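Metallocarboxypeptidase (Trypanosoma cruzi, PDB 3DWC) probably removes single amino acids from the C termini of peptides with broad specificity, proline excepted, as a metal-dependent carboxypeptidase of the M32 family. Local coordinates at residues V159-T167 / M290-E298; A272-P280 / L459-G470. One frame throughout, in Å; residues are numbered along the deposited sequence.

Along the chain, helix 154-162 comes first and ends in the turn that forms one side of interaction 1. Helix 259-276 and its exit loop give the first side of interaction 2, before residues 290-298 return to the 159-167 turn and close a loop of 122 residues. The C-terminal part then brings helix 456-467 back onto 272-280, closing a loop of 178 residues, so the two closures cross rather than nest. They meet where Tyr274 OH contacts Arg292 N and Glu275 OE1 contacts His297 NE2, each a probable hydrogen bond. Together they tie the two consecutive metal-binding helices, 259-276 and 294-309, to earlier and later helical parts of the fold.

Interaction 1 of 2, residues V159-T167 / M290-E298; sequences VDIYEPGMT and MARSLGVHE. With CO (cobalt (II) ion), chain Q.
Glu163 swings CG away from its own backbone N (chi1 -158°) and then bends at chi2 (61°), which carries its carboxylate to the start of helix 294-309. There OE1 accepts from Gly295 N at 2.8 Å, through the lone pair on the side of the other oxygen. Ser293 OG is modelled as donating to Glu163 OE2 at 2.4 Å, shorter than usual, so the exact length is doubtful. Set between its backbone N and carbonyl carbon, Ser293 OG also accepts from Val296 N at 2.9 Å and so caps the helix. The Gly295 N-H and the start of the helix would probably favour the negative charge of the carboxylate. Leu294 N donates a nearly linear hydrogen bond (175°) to Tyr162 O, 3.1 Å. Alongside, Leu294 CD2 packs against Tyr162 CD1 at 3.6 Å, the two side chains pointing the same way. The Pro164 ring passes the Arg292 side chain in the opposite direction, CG 3.8 Å from NH2, while the guanidinium is held by Leu473 O and a salt bridge to Glu86. One turn further along the same helix, Glu298 OE2 binds the cobalt ion at 2.2 Å, with His267 and His271 as the other protein ligands. Two HExxH histidines on one helix and a glutamate from the next are characteristic of the M32 metal site; here the 159-167 turn holds the capped start of that second helix.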
ATOM      1  N   VAL B 159      16.149  23.116  15.000  1.00 35.53           N
ATOM      2  CA  VAL B 159      16.452  23.274  13.574  1.00 35.58           C
ATOM      3  C   VAL B 159      17.337  22.112  13.091  1.00 35.49           C
ATOM      4  O   VAL B 159      17.182  21.622  11.975  1.00 34.90           O
ATOM      5  CB  VAL B 159      17.107  24.631  13.280  1.00 35.95           C
ATOM      6  CG1 VAL B 159      17.627  24.682  11.832  1.00 35.66           C
ATOM      7  CG2 VAL B 159      16.086  25.782  13.564  1.00 36.79           C
ATOM      8  N   ASP B 160      18.228  21.665  13.968  1.00 35.21           N
ATOM      9  CA  ASP B 160      19.103  20.533  13.721  1.00 35.40           C
ATOM     10  C   ASP B 160      18.362  19.246  13.363  1.00 35.33           C
ATOM     11  O   ASP B 160      18.939  18.412  12.700  1.00 35.33           O
ATOM     12  CB  ASP B 160      19.989  20.285  14.951  1.00 35.48           C
ATOM     13  CG  ASP B 160      21.083  19.241  14.700  1.00 36.71           C
ATOM     14  OD1 ASP B 160      22.089  19.556  14.020  1.00 35.41           O
ATOM     15  OD2 ASP B 160      20.933  18.098  15.189  1.00 40.51           O
ATOM     16  N   ILE B 161      17.110  19.090  13.794  1.00 34.26           N
ATOM     17  CA  ILE B 161      16.318  17.921  13.430  1.00 34.94           C
ATOM     18  C   ILE B 161      16.224  17.802  11.900  1.00 35.21           C
ATOM     19  O   ILE B 161      16.396  16.707  11.314  1.00 35.92           O
ATOM     20  CB  ILE B 161      14.870  17.976  14.050  1.00 34.81           C
ATOM     21  CG1 ILE B 161      14.913  17.996  15.566  1.00 34.24           C
ATOM     22  CG2 ILE B 161      14.011  16.781  13.594  1.00 34.69           C
ATOM     23  CD1 ILE B 161      13.517  18.294  16.230  1.00 34.98           C
ATOM     24  N   TYR B 162      16.004  18.947  11.266  1.00 34.47           N
ATOM     25  CA  TYR B 162      15.730  19.033   9.858  1.00 34.52           C
ATOM     26  C   TYR B 162      16.953  19.438   9.042  1.00 33.97           C
ATOM     27  O   TYR B 162      17.041  19.124   7.860  1.00 33.83           O
ATOM     28  CB  TYR B 162      14.655  20.075   9.653  1.00 35.87           C
ATOM     29  CG  TYR B 162      13.472  19.846  10.510  1.00 37.04           C
ATOM     30  CD1 TYR B 162      12.629  18.753  10.293  1.00 40.31           C
ATOM     31  CD2 TYR B 162      13.169  20.715  11.555  1.00 37.12           C
ATOM     32  CE1 TYR B 162      11.531  18.546  11.107  1.00 39.32           C
ATOM     33  CE2 TYR B 162      12.070  20.501  12.369  1.00 36.60           C
ATOM     34  CZ  TYR B 162      11.272  19.433  12.146  1.00 37.76           C
ATOM     35  OH  TYR B 162      10.194  19.256  12.970  1.00 40.38           O
ATOM     36  N   GLU B 163      17.874  20.151   9.671  1.00 32.65           N
ATOM     37  CA  GLU B 163      19.013  20.750   8.981  1.00 33.38           C
ATOM     38  C   GLU B 163      20.285  20.486   9.781  1.00 32.89           C
ATOM     39  O   GLU B 163      20.791  21.374  10.446  1.00 32.96           O
ATOM     40  CB  GLU B 163      18.758  22.260   8.780  1.00 32.72           C
ATOM     41  CG  GLU B 163      19.570  22.874   7.652  1.00 33.16           C
ATOM     42  CD  GLU B 163      19.273  22.255   6.286  1.00 32.35           C
ATOM     43  OE1 GLU B 163      18.093  22.094   5.974  1.00 35.02           O
ATOM     44  OE2 GLU B 163      20.227  21.921   5.524  1.00 35.71           O
ATOM     45  N   PRO B 164      20.798  19.249   9.727  1.00 33.61           N
ATOM     46  CA  PRO B 164      21.918  18.830  10.547  1.00 34.84           C
ATOM     47  C   PRO B 164      23.073  19.832  10.490  1.00 36.15           C
ATOM     48  O   PRO B 164      23.542  20.165   9.400  1.00 36.65           O
ATOM     49  CB  PRO B 164      22.356  17.491   9.915  1.00 34.82           C
ATOM     50  CG  PRO B 164      21.213  17.004   9.142  1.00 34.96           C
ATOM     51  CD  PRO B 164      20.293  18.165   8.861  1.00 34.30           C
ATOM     52  N   GLY B 165      23.524  20.313  11.647  1.00 36.71           N
ATOM     53  CA  GLY B 165      24.730  21.120  11.710  1.00 37.04           C
ATOM     54  C   GLY B 165      24.523  22.597  11.445  1.00 37.59           C
ATOM     55  O   GLY B 165      25.476  23.357  11.508  1.00 37.41           O
ATOM     56  N   MET B 166      23.282  23.005  11.170  1.00 37.95           N
ATOM     57  CA  MET B 166      22.963  24.424  10.978  1.00 37.95           C
ATOM     58  C   MET B 166      22.892  25.115  12.343  1.00 38.34           C
ATOM     59  O   MET B 166      22.163  24.656  13.240  1.00 38.40           O
ATOM     60  CB  MET B 166      21.624  24.602  10.272  1.00 37.93           C
ATOM     61  CG  MET B 166      21.153  26.057  10.184  1.00 38.11           C
ATOM     62  SD  MET B 166      22.293  27.133   9.282  1.00 39.25           S
ATOM     63  CE  MET B 166      21.980  26.499   7.644  1.00 31.71           C
ATOM     64  N   THR B 167      23.652  26.201  12.492  1.00 37.71           N
ATOM     65  CA  THR B 167      23.656  26.962  13.741  1.00 37.39           C
ATOM     66  C   THR B 167      22.733  28.176  13.645  1.00 37.19           C
ATOM     67  O   THR B 167      22.478  28.683  12.539  1.00 34.33           O
ATOM     68  CB  THR B 167      25.044  27.458  14.059  1.00 37.15           C
ATOM     69  OG1 THR B 167      25.435  28.413  13.074  1.00 37.55           O
ATOM     70  CG2 THR B 167      26.039  26.310  14.073  1.00 37.32           C
ATOM     71  N   MET B 290      21.086   8.456   2.675  1.00 34.65           N
ATOM     72  CA  MET B 290      19.896   9.261   2.858  1.00 35.47           C
ATOM     73  C   MET B 290      20.116  10.728   2.445  1.00 34.11           C
ATOM     74  O   MET B 290      21.245  11.223   2.475  1.00 33.54           O
ATOM     75  CB  MET B 290      19.542   9.289   4.321  1.00 35.99           C
ATOM     76  CG  MET B 290      19.398   7.928   4.901  1.00 40.60           C
ATOM     77  SD  MET B 290      18.092   7.922   6.101  1.00 47.49           S
ATOM     78  CE  MET B 290      16.785   7.958   4.871  1.00 42.57           C
ATOM     79  N   ALA B 291      19.036  11.399   2.032  1.00 32.73           N
ATOM     80  CA  ALA B 291      19.058  12.847   1.821  1.00 32.39           C
ATOM     81  C   ALA B 291      19.763  13.562   2.967  1.00 31.22           C
ATOM     82  O   ALA B 291      19.614  13.182   4.103  1.00 29.78           O
ATOM     83  CB  ALA B 291      17.673  13.371   1.626  1.00 31.34           C
ATOM     84  N   ARG B 292      20.610  14.552   2.645  1.00 31.19           N
ATOM     85  CA  ARG B 292      21.463  15.175   3.642  1.00 31.15           C
ATOM     86  C   ARG B 292      20.653  16.060   4.587  1.00 30.40           C
ATOM     87  O   ARG B 292      20.911  16.086   5.774  1.00 30.38           O
ATOM     88  CB  ARG B 292      22.609  15.944   2.956  1.00 30.59           C
ATOM     89  CG  ARG B 292      23.427  16.858   3.857  1.00 31.95           C
ATOM     90  CD  ARG B 292      24.358  16.082   4.754  1.00 32.71           C
ATOM     91  NE  ARG B 292      23.654  15.555   5.912  1.00 32.77           N
ATOM     92  CZ  ARG B 292      24.227  14.756   6.815  1.00 31.69           C
ATOM     93  NH1 ARG B 292      25.511  14.432   6.709  1.00 31.50           N
ATOM     94  NH2 ARG B 292      23.515  14.295   7.817  1.00 31.56           N
ATOM     95  N   SER B 293      19.675  16.786   4.060  1.00 30.72           N
ATOM     96  CA  SER B 293      18.858  17.671   4.888  1.00 30.09           C
ATOM     97  C   SER B 293      17.615  18.080   4.126  1.00 30.89           C
ATOM     98  O   SER B 293      17.507  17.834   2.903  1.00 30.42           O
ATOM     99  CB  SER B 293      19.655  18.922   5.319  1.00 30.13           C
ATOM    100  OG  SER B 293      19.691  19.884   4.282  1.00 26.58           O
ATOM    101  N   LEU B 294      16.686  18.742   4.826  1.00 30.09           N
ATOM    102  CA  LEU B 294      15.479  19.208   4.170  1.00 30.70           C
ATOM    103  C   LEU B 294      15.783  20.367   3.268  1.00 30.37           C
ATOM    104  O   LEU B 294      15.133  20.527   2.244  1.00 30.24           O
ATOM    105  CB  LEU B 294      14.383  19.606   5.152  1.00 31.34           C
ATOM    106  CG  LEU B 294      13.319  18.568   5.495  1.00 34.55           C
ATOM    107  CD1 LEU B 294      13.901  17.175   5.861  1.00 38.81           C
ATOM    108  CD2 LEU B 294      12.468  19.084   6.676  1.00 33.39           C
ATOM    109  N   GLY B 295      16.787  21.172   3.624  1.00 30.21           N
ATOM    110  CA  GLY B 295      17.232  22.251   2.758  1.00 29.50           C
ATOM    111  C   GLY B 295      17.914  21.694   1.504  1.00 29.31           C
ATOM    112  O   GLY B 295      17.703  22.185   0.388  1.00 29.63           O
ATOM    113  N   VAL B 296      18.739  20.677   1.664  1.00 28.52           N
ATOM    114  CA  VAL B 296      19.276  20.028   0.475  1.00 28.85           C
ATOM    115  C   VAL B 296      18.166  19.372  -0.357  1.00 28.49           C
ATOM    116  O   VAL B 296      18.145  19.557  -1.560  1.00 28.63           O
ATOM    117  CB  VAL B 296      20.464  19.072   0.789  1.00 28.98           C
ATOM    118  CG1 VAL B 296      20.940  18.359  -0.495  1.00 26.65           C
ATOM    119  CG2 VAL B 296      21.570  19.852   1.474  1.00 24.95           C
ATOM    120  N   HIS B 297      17.164  18.767   0.280  1.00 31.26           N
ATOM    121  CA  HIS B 297      16.057  18.127  -0.457  1.00 30.34           C
ATOM    122  C   HIS B 297      15.228  19.158  -1.231  1.00 31.24           C
ATOM    123  O   HIS B 297      14.997  19.016  -2.450  1.00 31.65           O
ATOM    124  CB  HIS B 297      15.175  17.333   0.507  1.00 31.95           C
ATOM    125  CG  HIS B 297      14.775  16.001  -0.017  1.00 30.28           C
ATOM    126  ND1 HIS B 297      14.285  15.828  -1.291  1.00 32.87           N
ATOM    127  CD2 HIS B 297      14.919  14.764   0.506  1.00 31.89           C
ATOM    128  CE1 HIS B 297      14.051  14.545  -1.496  1.00 32.73           C
ATOM    129  NE2 HIS B 297      14.432  13.874  -0.419  1.00 31.75           N
ATOM    130  N   GLU B 298      14.818  20.221  -0.538  1.00 31.52           N
ATOM    131  CA  GLU B 298      14.009  21.288  -1.138  1.00 31.25           C
ATOM    132  C   GLU B 298      14.852  22.058  -2.151  1.00 32.45           C
ATOM    133  O   GLU B 298      14.309  22.647  -3.082  1.00 33.75           O
ATOM    134  CB  GLU B 298      13.426  22.211  -0.036  1.00 32.21           C
ATOM    135  CG  GLU B 298      12.465  23.253  -0.550  1.00 33.27           C
ATOM    136  CD  GLU B 298      11.107  22.686  -0.972  1.00 35.48           C
ATOM    137  OE1 GLU B 298      10.170  23.494  -1.209  1.00 40.40           O
ATOM    138  OE2 GLU B 298      10.956  21.458  -1.032  1.00 30.71           O
TER
HETATM  139 CO    CO Q 999       9.160  20.284  -1.507  1.00 40.81          CO
HETATM  140  O   HOH W   1       8.305  21.657  -0.720  1.00 20.42           O
HETATM  141  O   HOH W   2       7.140  19.282  -1.613  1.00 27.73           O
HETATM  142  O   HOH W   3       8.917  19.778   0.599  1.00 25.48           O

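Interaction 2 of 2, residues A272-P280 / L459-G470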
ATOM      1  N   ALA B 272      11.985  13.429  -6.071  1.00 33.01           N
ATOM      2  CA  ALA B 272      12.071  12.035  -6.501  1.00 31.90           C
ATOM      3  C   ALA B 272      13.410  11.669  -7.084  1.00 31.47           C
ATOM      4  O   ALA B 272      13.924  10.558  -6.840  1.00 30.47           O
ATOM      5  CB  ALA B 272      10.961  11.716  -7.529  1.00 32.73           C
ATOM      6  N   LYS B 273      13.971  12.566  -7.881  1.00 30.86           N
ATOM      7  CA  LYS B 273      15.258  12.267  -8.538  1.00 30.23           C
ATOM      8  C   LYS B 273      16.336  12.106  -7.491  1.00 29.91           C
ATOM      9  O   LYS B 273      17.238  11.279  -7.630  1.00 30.81           O
ATOM     10  CB  LYS B 273      15.646  13.386  -9.505  1.00 30.89           C
ATOM     11  CG  LYS B 273      14.733  13.516 -10.784  1.00 30.04           C
ATOM     12  CD  LYS B 273      14.790  12.274 -11.695  1.00 29.05           C
ATOM     13  CE  LYS B 273      16.174  12.130 -12.399  1.00 28.72           C
ATOM     14  NZ  LYS B 273      16.232  10.904 -13.245  1.00 27.00           N
ATOM     15  N   TYR B 274      16.255  12.881  -6.425  1.00 29.61           N
ATOM     16  CA  TYR B 274      17.199  12.733  -5.326  1.00 30.62           C
ATOM     17  C   TYR B 274      17.044  11.349  -4.681  1.00 31.29           C
ATOM     18  O   TYR B 274      18.029  10.577  -4.581  1.00 30.78           O
ATOM     19  CB  TYR B 274      17.014  13.869  -4.323  1.00 29.99           C
ATOM     20  CG  TYR B 274      18.074  14.095  -3.256  1.00 29.58           C
ATOM     21  CD1 TYR B 274      19.277  13.399  -3.216  1.00 29.00           C
ATOM     22  CD2 TYR B 274      17.868  15.057  -2.303  1.00 26.19           C
ATOM     23  CE1 TYR B 274      20.261  13.695  -2.186  1.00 28.18           C
ATOM     24  CE2 TYR B 274      18.805  15.327  -1.282  1.00 27.39           C
ATOM     25  CZ  TYR B 274      20.001  14.647  -1.252  1.00 27.21           C
ATOM     26  OH  TYR B 274      20.907  14.952  -0.272  1.00 29.29           O
ATOM     27  N   GLU B 275      15.804  11.023  -4.300  1.00 32.14           N
ATOM     28  CA  GLU B 275      15.488   9.730  -3.691  1.00 32.43           C
ATOM     29  C   GLU B 275      15.885   8.533  -4.580  1.00 33.64           C
ATOM     30  O   GLU B 275      16.495   7.567  -4.074  1.00 35.21           O
ATOM     31  CB  GLU B 275      14.008   9.679  -3.278  1.00 32.82           C
ATOM     32  CG  GLU B 275      13.656  10.679  -2.154  1.00 33.62           C
ATOM     33  CD  GLU B 275      14.334  10.319  -0.828  1.00 38.23           C
ATOM     34  OE1 GLU B 275      14.761  11.208  -0.055  1.00 42.71           O
ATOM     35  OE2 GLU B 275      14.461   9.121  -0.558  1.00 35.43           O
ATOM     36  N   GLN B 276      15.623   8.605  -5.899  1.00 33.77           N
ATOM     37  CA  GLN B 276      15.867   7.474  -6.798  1.00 33.21           C
ATOM     38  C   GLN B 276      17.330   7.258  -7.071  1.00 33.72           C
ATOM     39  O   GLN B 276      17.718   6.177  -7.553  1.00 33.00           O
ATOM     40  CB  GLN B 276      15.176   7.666  -8.182  1.00 33.81           C
ATOM     41  CG  GLN B 276      13.659   7.569  -8.143  1.00 33.08           C
ATOM     42  CD  GLN B 276      13.046   7.368  -9.514  1.00 33.45           C
ATOM     43  OE1 GLN B 276      13.522   7.927 -10.547  1.00 33.44           O
ATOM     44  NE2 GLN B 276      12.017   6.504  -9.556  1.00 30.36           N
ATOM     45  N   ASN B 277      18.130   8.310  -6.860  1.00 33.45           N
ATOM     46  CA  ASN B 277      19.544   8.257  -7.109  1.00 33.41           C
ATOM     47  C   ASN B 277      20.410   8.473  -5.892  1.00 33.05           C
ATOM     48  O   ASN B 277      21.609   8.751  -6.041  1.00 31.31           O
ATOM     49  CB  ASN B 277      19.908   9.250  -8.196  1.00 33.82           C
ATOM     50  CG  ASN B 277      19.244   8.912  -9.487  1.00 35.11           C
ATOM     51  OD1 ASN B 277      19.736   8.057 -10.219  1.00 37.15           O
ATOM     52  ND2 ASN B 277      18.087   9.516  -9.744  1.00 29.48           N
ATOM     53  N   CYS B 278      19.846   8.276  -4.707  1.00 31.85           N
ATOM     54  CA  CYS B 278      20.570   8.574  -3.483  1.00 32.49           C
ATOM     55  C   CYS B 278      21.664   7.546  -3.250  1.00 32.76           C
ATOM     56  O   CYS B 278      21.389   6.357  -3.164  1.00 33.82           O
ATOM     57  CB  CYS B 278      19.615   8.676  -2.271  1.00 31.93           C
ATOM     58  SG  CYS B 278      20.372   9.504  -0.854  1.00 33.69           S
ATOM     59  N   GLY B 279      22.910   7.996  -3.137  1.00 31.12           N
ATOM     60  CA  GLY B 279      23.981   7.126  -2.650  1.00 31.28           C
ATOM     61  C   GLY B 279      24.371   7.360  -1.206  1.00 31.57           C
ATOM     62  O   GLY B 279      23.695   8.045  -0.483  1.00 32.36           O
ATOM     63  N   PRO B 280      25.512   6.823  -0.769  1.00 32.63           N
ATOM     64  CA  PRO B 280      26.488   6.108  -1.558  1.00 33.44           C
ATOM     65  C   PRO B 280      26.094   4.665  -1.914  1.00 33.48           C
ATOM     66  O   PRO B 280      25.488   3.969  -1.142  1.00 32.93           O
ATOM     67  CB  PRO B 280      27.772   6.167  -0.695  1.00 33.42           C
ATOM     68  CG  PRO B 280      27.333   6.443   0.690  1.00 33.12           C
ATOM     69  CD  PRO B 280      25.905   6.937   0.651  1.00 32.89           C
ATOM     70  N   LEU B 459      20.989  17.005 -15.219  1.00 29.43           N
ATOM     71  CA  LEU B 459      20.667  16.007 -14.211  1.00 29.33           C
ATOM     72  C   LEU B 459      21.940  15.273 -13.805  1.00 28.42           C
ATOM     73  O   LEU B 459      22.104  14.964 -12.638  1.00 27.36           O
ATOM     74  CB  LEU B 459      19.581  15.007 -14.690  1.00 29.37           C
ATOM     75  CG  LEU B 459      18.245  15.608 -15.154  1.00 28.95           C
ATOM     76  CD1 LEU B 459      17.373  14.567 -15.826  1.00 27.29           C
ATOM     77  CD2 LEU B 459      17.544  16.290 -13.946  1.00 26.55           C
ATOM     78  N   ALA B 460      22.862  15.044 -14.748  1.00 28.88           N
ATOM     79  CA  ALA B 460      24.107  14.380 -14.428  1.00 28.94           C
ATOM     80  C   ALA B 460      24.973  15.161 -13.447  1.00 28.26           C
ATOM     81  O   ALA B 460      25.580  14.585 -12.545  1.00 25.93           O
ATOM     82  CB  ALA B 460      24.909  14.061 -15.683  1.00 29.68           C
ATOM     83  N   LYS B 461      25.024  16.469 -13.614  1.00 28.83           N
ATOM     84  CA  LYS B 461      25.747  17.342 -12.650  1.00 29.44           C
ATOM     85  C   LYS B 461      25.120  17.284 -11.259  1.00 29.65           C
ATOM     86  O   LYS B 461      25.828  17.279 -10.260  1.00 28.72           O
ATOM     87  CB  LYS B 461      25.719  18.801 -13.093  1.00 29.76           C
ATOM     88  CG  LYS B 461      26.603  19.164 -14.221  1.00 29.24           C
ATOM     89  CD  LYS B 461      28.089  19.225 -13.794  1.00 31.47           C
ATOM     90  CE  LYS B 461      29.013  19.401 -15.019  1.00 31.54           C
ATOM     91  NZ  LYS B 461      30.443  19.541 -14.615  1.00 30.57           N
ATOM     92  N   GLN B 462      23.800  17.277 -11.202  1.00 30.32           N
ATOM     93  CA  GLN B 462      23.074  17.127  -9.901  1.00 31.54           C
ATOM     94  C   GLN B 462      23.401  15.785  -9.210  1.00 31.52           C
ATOM     95  O   GLN B 462      23.543  15.698  -7.988  1.00 30.43           O
ATOM     96  CB  GLN B 462      21.578  17.181 -10.099  1.00 32.84           C
ATOM     97  CG  GLN B 462      20.997  18.569 -10.327  1.00 32.98           C
ATOM     98  CD  GLN B 462      19.517  18.557 -10.394  1.00 31.29           C
ATOM     99  OE1 GLN B 462      18.929  18.372 -11.494  1.00 30.22           O
ATOM    100  NE2 GLN B 462      18.848  18.819  -9.225  1.00 30.17           N
ATOM    101  N   ASN B 463      23.535  14.753 -10.030  1.00 31.91           N
ATOM    102  CA  ASN B 463      23.757  13.421  -9.542  1.00 31.83           C
ATOM    103  C   ASN B 463      25.147  13.350  -8.984  1.00 32.11           C
ATOM    104  O   ASN B 463      25.343  12.833  -7.881  1.00 33.17           O
ATOM    105  CB  ASN B 463      23.514  12.416 -10.661  1.00 32.00           C
ATOM    106  CG  ASN B 463      23.572  10.934 -10.192  1.00 33.94           C
ATOM    107  OD1 ASN B 463      23.086  10.569  -9.129  1.00 36.05           O
ATOM    108  ND2 ASN B 463      24.155  10.090 -11.030  1.00 36.27           N
ATOM    109  N   GLU B 464      26.109  13.878  -9.733  1.00 31.72           N
ATOM    110  CA  GLU B 464      27.488  13.898  -9.318  1.00 32.86           C
ATOM    111  C   GLU B 464      27.675  14.749  -8.073  1.00 31.10           C
ATOM    112  O   GLU B 464      28.375  14.353  -7.155  1.00 31.75           O
ATOM    113  CB  GLU B 464      28.445  14.390 -10.460  1.00 31.57           C
ATOM    114  CG  GLU B 464      29.649  15.290  -9.935  1.00 35.08           C
ATOM    115  CD  GLU B 464      30.343  16.096 -11.038  1.00 40.77           C
ATOM    116  OE1 GLU B 464      30.722  15.450 -12.062  1.00 50.48           O
ATOM    117  OE2 GLU B 464      30.551  17.358 -10.880  1.00 49.62           O
ATOM    118  N   LYS B 465      27.124  15.945  -8.089  1.00 30.44           N
ATOM    119  CA  LYS B 465      27.401  16.913  -7.034  1.00 31.35           C
ATOM    120  C   LYS B 465      26.680  16.643  -5.732  1.00 29.91           C
ATOM    121  O   LYS B 465      27.214  16.928  -4.656  1.00 28.97           O
ATOM    122  CB  LYS B 465      27.089  18.355  -7.486  1.00 31.08           C
ATOM    123  CG  LYS B 465      28.060  18.863  -8.512  1.00 32.92           C
ATOM    124  CD  LYS B 465      27.609  20.218  -9.128  1.00 31.19           C
ATOM    125  CE  LYS B 465      28.641  20.683 -10.144  1.00 30.11           C
ATOM    126  NZ  LYS B 465      30.043  20.837  -9.553  1.00 29.06           N
ATOM    127  N   ILE B 466      25.473  16.114  -5.833  1.00 29.19           N
ATOM    128  CA  ILE B 466      24.623  15.988  -4.694  1.00 29.24           C
ATOM    129  C   ILE B 466      24.147  14.558  -4.498  1.00 29.26           C
ATOM    130  O   ILE B 466      24.424  13.959  -3.455  1.00 29.45           O
ATOM    131  CB  ILE B 466      23.385  16.915  -4.767  1.00 29.99           C
ATOM    132  CG1 ILE B 466      23.817  18.383  -4.950  1.00 29.71           C
ATOM    133  CG2 ILE B 466      22.529  16.708  -3.519  1.00 27.51           C
ATOM    134  CD1 ILE B 466      24.695  18.934  -3.802  1.00 28.33           C
ATOM    135  N   TRP B 467      23.409  14.019  -5.467  1.00 28.85           N
ATOM    136  CA  TRP B 467      22.614  12.812  -5.183  1.00 28.87           C
ATOM    137  C   TRP B 467      23.473  11.635  -4.782  1.00 28.35           C
ATOM    138  O   TRP B 467      23.139  10.933  -3.859  1.00 29.42           O
ATOM    139  CB  TRP B 467      21.618  12.433  -6.296  1.00 28.69           C
ATOM    140  CG  TRP B 467      20.787  13.532  -6.864  1.00 27.42           C
ATOM    141  CD1 TRP B 467      20.392  14.668  -6.241  1.00 29.84           C
ATOM    142  CD2 TRP B 467      20.196  13.558  -8.159  1.00 26.26           C
ATOM    143  NE1 TRP B 467      19.598  15.424  -7.083  1.00 29.98           N
ATOM    144  CE2 TRP B 467      19.491  14.763  -8.280  1.00 28.21           C
ATOM    145  CE3 TRP B 467      20.236  12.692  -9.257  1.00 29.47           C
ATOM    146  CZ2 TRP B 467      18.817  15.116  -9.441  1.00 29.18           C
ATOM    147  CZ3 TRP B 467      19.591  13.069 -10.431  1.00 27.41           C
ATOM    148  CH2 TRP B 467      18.903  14.259 -10.510  1.00 29.58           C
ATOM    149  N   GLN B 468      24.624  11.430  -5.409  1.00 29.44           N
ATOM    150  CA  GLN B 468      25.413  10.213  -5.115  1.00 28.82           C
ATOM    151  C   GLN B 468      26.058  10.186  -3.729  1.00 28.76           C
ATOM    152  O   GLN B 468      26.455   9.132  -3.280  1.00 27.88           O
ATOM    153  CB  GLN B 468      26.535  10.011  -6.128  1.00 27.55           C
ATOM    154  CG  GLN B 468      27.665  11.056  -6.001  1.00 28.49           C
ATOM    155  CD  GLN B 468      28.860  10.666  -6.840  1.00 29.25           C
ATOM    156  OE1 GLN B 468      29.101   9.486  -6.991  1.00 33.81           O
ATOM    157  NE2 GLN B 468      29.625  11.643  -7.352  1.00 23.85           N
ATOM    158  N   HIS B 469      26.154  11.345  -3.074  1.00 28.74           N
ATOM    159  CA  HIS B 469      26.812  11.450  -1.775  1.00 29.41           C
ATOM    160  C   HIS B 469      25.894  11.157  -0.550  1.00 29.91           C
ATOM    161  O   HIS B 469      26.389  10.854   0.547  1.00 31.25           O
ATOM    162  CB  HIS B 469      27.451  12.836  -1.676  1.00 29.87           C
ATOM    163  CG  HIS B 469      28.468  13.093  -2.754  1.00 31.08           C
ATOM    164  ND1 HIS B 469      29.635  12.368  -2.849  1.00 30.02           N
ATOM    165  CD2 HIS B 469      28.486  13.978  -3.781  1.00 30.82           C
ATOM    166  CE1 HIS B 469      30.335  12.807  -3.885  1.00 34.80           C
ATOM    167  NE2 HIS B 469      29.645  13.766  -4.482  1.00 31.02           N
ATOM    168  N   GLY B 470      24.580  11.186  -0.739  1.00 30.33           N
ATOM    169  CA  GLY B 470      23.626  11.164   0.375  1.00 29.45           C
ATOM    170  C   GLY B 470      24.086  11.930   1.617  1.00 29.43           C
ATOM    171  O   GLY B 470      24.223  13.152   1.581  1.00 28.21           O
TER
HETATM  172  O   HOH W   4      23.453  14.403  -0.765  1.00 12.56           O
HETATM  173  O   HOH W   5      23.548   8.379  -7.769  1.00  9.95           O
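Trp467 buries more surface here than any other residue, through aromatic and CH-pi packing. Tyr274 CA sits squarely over the indole's five-membered ring, 3.9 Å from its centroid, and Lys273 CB covers the six-membered ring on the same face. The Tyr274 ring lies nearly parallel to the five-membered ring, with planes at 30°, but is slid so far aside that they barely overlap; Tyr274 CD1 meets Trp467 CD1 at 3.5 Å. On its other face the indole is backed by Gln462 CB of its own helix, and Trp467 NE1 is hydrogen-bonded to Gln300 OE1. Asn277 runs beside the indole, its amide plane 25° from the ring; with CG beside the backbone N (chi1 -63°), its ND2 donates to Lys273 O at 2.9 Å, in the carbonyl plane on a lone pair. This packing joins the end of helix 259-276, the helix of the HExxH motif, to the end of helix 456-467; the axes of 272-276 and 459-467 come within 10.6 Å. Between the backbones, Gly279 N donates to Trp467 O at 3.0 Å, and Gly279 CA makes a C-H...O contact with Gln468 O at 3.2 Å. Water completes the polar links: one molecule accepts from Tyr274 OH, which itself accepts from Arg292 N, and donates to Ile466 O and Gly470 O, while another donates to Asn277 O and Asn463 OD1, both at 2.6 Å.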